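Local coordinates for protein phosphorylated carbohydrates phosphatase TM_1254 (Thermotoga maritima msb8, PDB 3KBB) that removes the phosphate group by hydrolysis from sugar phosphates such as erythrose 4-phosphate, fructose 6-phosphate and mannose 6-phosphate, using a divalent metal cation, at residues K76-F79 with S80-K84; P87-R90 with E91-F95; P141-E144 with I145-V149. All blocks are in the same frame, centred on the assembly; numbering follows the deposited sequence.

Overall arrangement
From the N terminus the chain lays down strand 3-7, passes through four helices and reaches contact 1 at the end of the last, helix 64-82. Contact 2 lies at the start of the next helix, 89-98, its centre about 21 Å from that of contact 1. Contact 3 begins helix 144-153, after strand 129-131; its centre is about 29 Å from that of contact 1, on the opposite side of the chain's centre, and about 24 Å from that of contact 2. Each closes no more than a helical turn. The three run in series without nesting or crossing, taking the chain from the helical cap into the parallel-sheet core.

Contact 1: K76-F79 with S80-K84; sequences KRVF and SELLK
Phe-79 and Leu-83 form the tightly packed side of this last turn of helix 64-82. Their CB atoms stand 4.3 Å apart, and CB of Leu-83 also presses on O of Phe-79 at 3.1 Å. The phenylalanine ring itself leads off this turn: with CG anti to the carbonyl carbon (chi1 -73°) it turns beside the backbone N and packs on Thr-15. Leu-83 reaches Met-13 and Thr-15, so both residues face the chain segment that precedes helix 19-29. One residue earlier in each turn, Val-78 CG1 approaches Leu-82 CD1 at 4.3 Å, an equally distant pair but with the leucine exposed, at the edge of the buried side, where Val-78 packs on Leu-18 and helix 19-29.

The backbone shows where the helix gives out. Leu-82 N lies 2.7 Å from Val-78 O, nearly straight ahead of that carbonyl, whereas the final bond, Leu-83 N to Phe-79 O at 2.8 Å, meets its carbonyl at a sharper C=O...N angle of 136°. A water donates to the same Phe-79 O at 3.1 Å and also to Leu-83 O at 3.0 Å, so two donors hold this acceptor and the water bridges the end of the helix to the departing chain.

The solvent side is sparser. Ser-80 and Glu-81 are exposed, and neither forms an apolar side-chain pair with the preceding turn. Beyond CG the Glu-81 chain is extended, and its OE1 forms a salt bridge with Arg-25 of helix 19-29. Leu-83 is the first residue to abandon helical backbone angles, and the chain then heads for helix 89-98. The arrangement is consistent with one of the linkers between the helical cap and the Rossmann-like core of HAD phosphatases.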
loop_
_atom_site.group_PDB
_atom_site.type_symbol
_atom_site.label_atom_id
_atom_site.label_comp_id
_atom_site.label_asym_id
_atom_site.label_seq_id
_atom_site.Cartn_x
_atom_site.Cartn_y
_atom_site.Cartn_z
ATOM N N LYS A 76 -6.618 -9.769 10.672
ATOM C CA LYS A 76 -5.925 -9.171 11.811
ATOM C C LYS A 76 -4.862 -10.103 12.354
ATOM O O LYS A 76 -3.735 -9.684 12.605
ATOM C CB LYS A 76 -6.923 -8.803 12.928
ATOM C CG LYS A 76 -7.665 -7.482 12.704
ATOM C CD LYS A 76 -6.709 -6.280 12.772
ATOM C CE LYS A 76 -7.412 -5.004 13.240
ATOM N NZ LYS A 76 -8.502 -4.568 12.320
ATOM N N ARG A 77 -5.236 -11.366 12.533
ATOM C CA ARG A 77 -4.357 -12.384 13.077
ATOM C C ARG A 77 -3.180 -12.637 12.160
ATOM O O ARG A 77 -2.034 -12.655 12.617
ATOM C CB ARG A 77 -5.122 -13.685 13.276
ATOM C CG ARG A 77 -6.175 -13.623 14.364
ATOM C CD ARG A 77 -6.716 -15.013 14.664
ATOM N NE ARG A 77 -8.093 -14.994 15.158
ATOM C CZ ARG A 77 -8.451 -14.778 16.423
ATOM N NH1 ARG A 77 -7.536 -14.546 17.361
ATOM N NH2 ARG A 77 -9.738 -14.791 16.751
ATOM N N VAL A 78 -3.473 -12.851 10.878
ATOM C CA VAL A 78 -2.442 -13.113 9.894
ATOM C C VAL A 78 -1.489 -11.914 9.807
ATOM O O VAL A 78 -0.265 -12.103 9.831
ATOM C CB VAL A 78 -3.032 -13.490 8.501
ATOM C CG1 VAL A 78 -1.938 -13.654 7.450
ATOM C CG2 VAL A 78 -3.850 -14.794 8.599
ATOM N N PHE A 79 -2.043 -10.697 9.720
ATOM C CA PHE A 79 -1.200 -9.493 9.527
ATOM C C PHE A 79 -0.364 -9.300 10.773
ATOM O O PHE A 79 0.863 -9.102 10.710
ATOM C CB PHE A 79 -2.040 -8.241 9.249
ATOM C CG PHE A 79 -2.667 -8.200 7.871
ATOM C CD1 PHE A 79 -2.557 -9.269 6.978
ATOM C CD2 PHE A 79 -3.383 -7.086 7.476
ATOM C CE1 PHE A 79 -3.153 -9.227 5.720
ATOM C CE2 PHE A 79 -4.001 -7.045 6.223
ATOM C CZ PHE A 79 -3.872 -8.104 5.341
ATOM N N SER A 80 -1.024 -9.403 11.919
ATOM C CA SER A 80 -0.330 -9.309 13.184
ATOM C C SER A 80 0.817 -10.314 13.263
ATOM O O SER A 80 1.928 -9.959 13.655
ATOM C CB SER A 80 -1.310 -9.481 14.348
ATOM O OG SER A 80 -0.604 -9.816 15.534
ATOM N N GLU A 81 0.567 -11.555 12.854
ATOM C CA GLU A 81 1.597 -12.594 12.925
ATOM C C GLU A 81 2.705 -12.403 11.876
ATOM O O GLU A 81 3.899 -12.510 12.191
ATOM C CB GLU A 81 0.985 -13.996 12.795
ATOM C CG GLU A 81 1.932 -15.138 13.255
ATOM C CD GLU A 81 1.567 -16.515 12.696
ATOM O OE1 GLU A 81 0.355 -16.860 12.632
ATOM O OE2 GLU A 81 2.508 -17.253 12.317
ATOM N N LEU A 82 2.324 -12.097 10.642
ATOM C CA LEU A 82 3.264 -12.266 9.525
ATOM C C LEU A 82 3.653 -10.999 8.766
ATOM O O LEU A 82 4.553 -11.050 7.922
ATOM C CB LEU A 82 2.740 -13.321 8.542
ATOM C CG LEU A 82 2.710 -14.785 9.034
ATOM C CD1 LEU A 82 1.875 -15.620 8.082
ATOM C CD2 LEU A 82 4.103 -15.376 9.200
ATOM N N LEU A 83 2.964 -9.887 9.020
ATOM C CA LEU A 83 3.271 -8.663 8.274
ATOM C C LEU A 83 4.538 -8.057 8.845
ATOM O O LEU A 83 4.621 -7.823 10.032
ATOM C CB LEU A 83 2.117 -7.666 8.303
ATOM C CG LEU A 83 2.220 -6.429 7.384
ATOM C CD1 LEU A 83 2.371 -6.831 5.899
ATOM C CD2 LEU A 83 1.022 -5.546 7.558
ATOM N N LYS A 84 5.528 -7.847 7.984
ATOM C CA LYS A 84 6.791 -7.267 8.385
ATOM C C LYS A 84 7.097 -6.121 7.428
ATOM O O LYS A 84 6.603 -6.083 6.305
ATOM C CB LYS A 84 7.899 -8.312 8.295
ATOM C CG LYS A 84 7.650 -9.585 9.107
ATOM C CD LYS A 84 7.658 -9.298 10.604
ATOM C CE LYS A 84 7.106 -10.486 11.390
ATOM N NZ LYS A 84 6.529 -10.017 12.682
HETATM O O HOH W 1 2.515 -6.781 11.838
#

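Contact 2: P87-R90 with E91-F95; sequences PGVR and EALEF
Arg-90 O accepts from Glu-94 N at 2.8 Å, the shortest polar bond here, with an N-H...O angle of 172° that leaves it almost straight. The side chain of Glu-94 folds over the same carbonyl, its CG only 3.3 Å from Arg-90 O. Farther out the two side chains pass at a slant: Glu-94 OE2 lies 3.9 Å from the aliphatic CG of Arg-90, and the carboxylate and guanidinium planes are turned 68° apart. Arg-90 NE and Glu-94 OE2 are 5.5 Å apart, so no salt bridge forms between them, though a weak attraction is possible. Arg-90 spends its charged end elsewhere. CG runs anti to the backbone N (chi1 -172°) and the chain is extended through chi2 and bends at chi3, delivering NE to a salt bridge with Glu-85, NH2 to Leu-121 O, and NH1 to Asp-122 O and Tyr-126 OH. Several fixed acceptors thus define the rotation of the guanidinium.

Gly-88 occupies the N-cap position at a positive phi, and its O receives Ala-92 N at 3.1 Å to start the helix. On the buried side, Leu-93 CG lies 3.4 Å from Val-89 O, and Val-89 CG1 approaches that CG at 4.4 Å.

Helix 89-98 flanks the parallel sheet and leads on to strand 102-106. Val-89 packs on Leu-12, its side chain about 10 Å from that of Asp-7, the probable nucleophile of strand 3-7; Leu-93 and Glu-94 touch Tyr-126, while Glu-91 and Phe-95 rest against helix 208-215.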
loop_
_atom_site.group_PDB
_atom_site.type_symbol
_atom_site.label_atom_id
_atom_site.label_comp_id
_atom_site.label_asym_id
_atom_site.label_seq_id
_atom_site.Cartn_x
_atom_site.Cartn_y
_atom_site.Cartn_z
ATOM N N PRO A 87 12.436 -5.076 3.395
ATOM C CA PRO A 87 13.859 -4.815 3.666
ATOM C C PRO A 87 14.323 -3.469 3.113
ATOM O O PRO A 87 13.984 -3.105 1.975
ATOM C CB PRO A 87 14.582 -5.978 2.944
ATOM C CG PRO A 87 13.555 -6.562 1.961
ATOM C CD PRO A 87 12.218 -6.324 2.621
ATOM N N GLY A 88 15.114 -2.756 3.915
ATOM C CA GLY A 88 15.751 -1.492 3.501
ATOM C C GLY A 88 14.864 -0.269 3.641
ATOM O O GLY A 88 15.348 0.870 3.542
ATOM N N VAL A 89 13.569 -0.481 3.880
ATOM C CA VAL A 89 12.675 0.677 3.934
ATOM C C VAL A 89 12.910 1.549 5.200
ATOM O O VAL A 89 12.927 2.792 5.129
ATOM C CB VAL A 89 11.201 0.228 3.767
ATOM C CG1 VAL A 89 10.265 1.361 4.088
ATOM C CG2 VAL A 89 11.008 -0.273 2.359
ATOM N N ARG A 90 13.115 0.911 6.343
ATOM C CA ARG A 90 13.427 1.684 7.549
ATOM C C ARG A 90 14.660 2.571 7.348
ATOM O O ARG A 90 14.640 3.750 7.715
ATOM C CB ARG A 90 13.538 0.769 8.766
ATOM C CG ARG A 90 13.667 1.509 10.084
ATOM C CD ARG A 90 13.756 0.529 11.241
ATOM N NE ARG A 90 12.556 -0.306 11.322
ATOM C CZ ARG A 90 11.459 0.050 12.001
ATOM N NH1 ARG A 90 11.404 1.216 12.639
ATOM N NH2 ARG A 90 10.414 -0.754 12.013
ATOM N N GLU A 91 15.708 2.034 6.704
ATOM C CA GLU A 91 16.971 2.763 6.499
ATOM C C GLU A 91 16.721 3.968 5.585
ATOM O O GLU A 91 17.353 5.026 5.707
ATOM C CB GLU A 91 18.027 1.818 5.869
ATOM C CG GLU A 91 19.426 1.939 6.497
ATOM C CD GLU A 91 20.511 1.040 5.851
ATOM O OE1 GLU A 91 20.211 -0.132 5.507
ATOM O OE2 GLU A 91 21.679 1.516 5.726
ATOM N N ALA A 92 15.812 3.783 4.634
ATOM C CA ALA A 92 15.438 4.831 3.714
ATOM C C ALA A 92 14.692 5.933 4.442
ATOM O O ALA A 92 14.984 7.105 4.224
ATOM C CB ALA A 92 14.577 4.263 2.604
ATOM N N LEU A 93 13.747 5.564 5.312
ATOM C CA LEU A 93 13.023 6.580 6.105
ATOM C C LEU A 93 13.985 7.323 7.040
ATOM O O LEU A 93 13.946 8.564 7.149
ATOM C CB LEU A 93 11.891 5.942 6.913
ATOM C CG LEU A 93 10.802 5.211 6.105
ATOM C CD1 LEU A 93 9.794 4.621 7.077
ATOM C CD2 LEU A 93 10.141 6.199 5.208
ATOM N N GLU A 94 14.847 6.550 7.695
ATOM C CA GLU A 94 15.891 7.154 8.549
ATOM C C GLU A 94 16.770 8.130 7.757
ATOM O O GLU A 94 17.095 9.218 8.238
ATOM C CB GLU A 94 16.713 6.047 9.204
ATOM C CG GLU A 94 15.997 5.331 10.317
ATOM C CD GLU A 94 16.772 4.133 10.818
ATOM O OE1 GLU A 94 17.744 3.713 10.129
ATOM O OE2 GLU A 94 16.399 3.590 11.886
ATOM N N PHE A 95 17.139 7.764 6.530
ATOM C CA PHE A 95 17.962 8.639 5.718
ATOM C C PHE A 95 17.290 9.979 5.391
ATOM O O PHE A 95 17.919 11.047 5.514
ATOM C CB PHE A 95 18.442 7.918 4.425
ATOM C CG PHE A 95 19.346 8.764 3.567
ATOM C CD1 PHE A 95 20.674 9.005 3.955
ATOM C CD2 PHE A 95 18.875 9.335 2.388
ATOM C CE1 PHE A 95 21.504 9.806 3.147
ATOM C CE2 PHE A 95 19.678 10.121 1.578
ATOM C CZ PHE A 95 21.022 10.364 1.977
#

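Contact 3: P141-E144 with I145-V149; sequences PDPE and IYLLV
Asp-142, following a Pro-141 that is entered through a cis peptide, reaches Ile-145 through a water, which donates to Asp-142 O at 2.8 Å and accepts from Ile-145 N at 2.8 Å. An amide at the helix start, where no carbonyl of a preceding turn is available, is satisfied in this way. The carboxylate secures the preceding amide, that of Glu-144: OD1 of Asp-142 accepts from Glu-144 N at 2.8 Å with its anti lone pair, and the N-H...O angle of 159° makes this a sound capping bond. Because it spans from a side chain to the amide two residues on, the loop is an Asx turn, and a carboxylate at this end of a helix would probably be favoured by the helix dipole.

Pro-143 follows, and its O takes Leu-147 N at 2.9 Å, with an N-H...O angle of 173°. The pyrrolidine ring and the leucine lie side by side, pointing the same way, with Pro-143 CB 4.0 Å from Leu-147 CD1. Leu-147 CG also sits over Pro-143 O at 3.4 Å. Together the two cover Ala-176, beside the end of helix 167-175. This Pro-Asp-Pro-Glu sequence opens the helix next to the loop where HAD enzymes usually carry the conserved lysine of their third motif.

Glu-144 closes the first segment. Its O receives Leu-148 N at 2.9 Å, while its side chain runs extended to the preceding loop from a CG anti to the backbone N (chi1 -158°). Both carboxylate oxygens are held there by backbone amides: OE2 by Lys-137 N, OE1 by Asn-138 N. From the following residues, Ile-145 and Leu-148 pack on Val-131, and Tyr-146 sends its hydroxyl to Glu-164, its side chain about 5 Å from that of Asp-7, the probable nucleophile.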
loop_
_atom_site.group_PDB
_atom_site.type_symbol
_atom_site.label_atom_id
_atom_site.label_comp_id
_atom_site.label_asym_id
_atom_site.label_seq_id
_atom_site.Cartn_x
_atom_site.Cartn_y
_atom_site.Cartn_z
ATOM N N PRO A 141 -7.184 6.966 -9.347
ATOM C CA PRO A 141 -6.117 7.824 -9.875
ATOM C C PRO A 141 -6.356 9.321 -9.800
ATOM O O PRO A 141 -5.569 10.095 -10.363
ATOM C CB PRO A 141 -6.006 7.359 -11.338
ATOM C CG PRO A 141 -7.439 7.061 -11.715
ATOM C CD PRO A 141 -8.075 6.503 -10.445
ATOM N N ASP A 142 -7.416 9.749 -9.107
ATOM C CA ASP A 142 -7.686 11.191 -8.988
ATOM C C ASP A 142 -6.475 11.794 -8.214
ATOM O O ASP A 142 -5.960 11.133 -7.300
ATOM C CB ASP A 142 -9.004 11.432 -8.226
ATOM C CG ASP A 142 -9.454 12.886 -8.258
ATOM O OD1 ASP A 142 -8.741 13.728 -7.692
ATOM O OD2 ASP A 142 -10.554 13.184 -8.816
ATOM N N PRO A 143 -5.975 12.983 -8.634
ATOM C CA PRO A 143 -4.816 13.567 -7.912
ATOM C C PRO A 143 -5.145 14.122 -6.503
ATOM O O PRO A 143 -4.198 14.511 -5.785
ATOM C CB PRO A 143 -4.380 14.704 -8.834
ATOM C CG PRO A 143 -5.697 15.077 -9.548
ATOM C CD PRO A 143 -6.333 13.788 -9.812
ATOM N N GLU A 144 -6.426 14.137 -6.102
ATOM C CA GLU A 144 -6.809 14.663 -4.771
ATOM C C GLU A 144 -5.862 14.276 -3.614
ATOM O O GLU A 144 -5.409 15.145 -2.821
ATOM C CB GLU A 144 -8.251 14.273 -4.444
ATOM C CG GLU A 144 -8.842 15.194 -3.417
ATOM C CD GLU A 144 -10.278 14.825 -3.030
ATOM O OE1 GLU A 144 -10.959 14.172 -3.843
ATOM O OE2 GLU A 144 -10.689 15.233 -1.909
ATOM N N ILE A 145 -5.577 12.986 -3.487
ATOM C CA ILE A 145 -4.755 12.526 -2.375
ATOM C C ILE A 145 -3.347 13.134 -2.360
ATOM O O ILE A 145 -2.869 13.549 -1.312
ATOM C CB ILE A 145 -4.738 10.993 -2.285
ATOM C CG1 ILE A 145 -4.246 10.540 -0.896
ATOM C CG2 ILE A 145 -4.006 10.348 -3.444
ATOM C CD1 ILE A 145 -4.365 9.062 -0.662
ATOM N N TYR A 146 -2.708 13.198 -3.534
ATOM C CA TYR A 146 -1.371 13.829 -3.595
ATOM C C TYR A 146 -1.436 15.338 -3.439
ATOM O O TYR A 146 -0.533 15.912 -2.856
ATOM C CB TYR A 146 -0.629 13.417 -4.879
ATOM C CG TYR A 146 -0.063 12.027 -4.650
ATOM C CD1 TYR A 146 1.090 11.833 -3.853
ATOM C CD2 TYR A 146 -0.685 10.901 -5.189
ATOM C CE1 TYR A 146 1.588 10.562 -3.606
ATOM C CE2 TYR A 146 -0.198 9.610 -4.951
ATOM C CZ TYR A 146 0.949 9.455 -4.144
ATOM O OH TYR A 146 1.461 8.205 -3.876
ATOM N N LEU A 147 -2.475 15.977 -3.977
ATOM C CA LEU A 147 -2.689 17.437 -3.758
ATOM C C LEU A 147 -2.809 17.740 -2.256
ATOM O O LEU A 147 -2.238 18.734 -1.762
ATOM C CB LEU A 147 -3.923 17.910 -4.570
ATOM C CG LEU A 147 -3.708 17.885 -6.082
ATOM C CD1 LEU A 147 -5.102 18.012 -6.798
ATOM C CD2 LEU A 147 -2.716 18.960 -6.578
ATOM N N LEU A 148 -3.515 16.883 -1.505
ATOM C CA LEU A 148 -3.659 17.082 -0.056
ATOM C C LEU A 148 -2.315 16.853 0.670
ATOM O O LEU A 148 -1.967 17.601 1.602
ATOM C CB LEU A 148 -4.737 16.146 0.507
ATOM C CG LEU A 148 -5.131 16.302 1.997
ATOM C CD1 LEU A 148 -5.444 17.759 2.350
ATOM C CD2 LEU A 148 -6.293 15.331 2.341
ATOM N N VAL A 149 -1.552 15.840 0.239
ATOM C CA VAL A 149 -0.198 15.632 0.800
ATOM C C VAL A 149 0.661 16.883 0.584
ATOM O O VAL A 149 1.342 17.328 1.542
ATOM C CB VAL A 149 0.530 14.387 0.192
ATOM C CG1 VAL A 149 1.998 14.291 0.733
ATOM C CG2 VAL A 149 -0.221 13.109 0.582
HETATM O O HOH W 2 -7.024 10.893 -4.752
#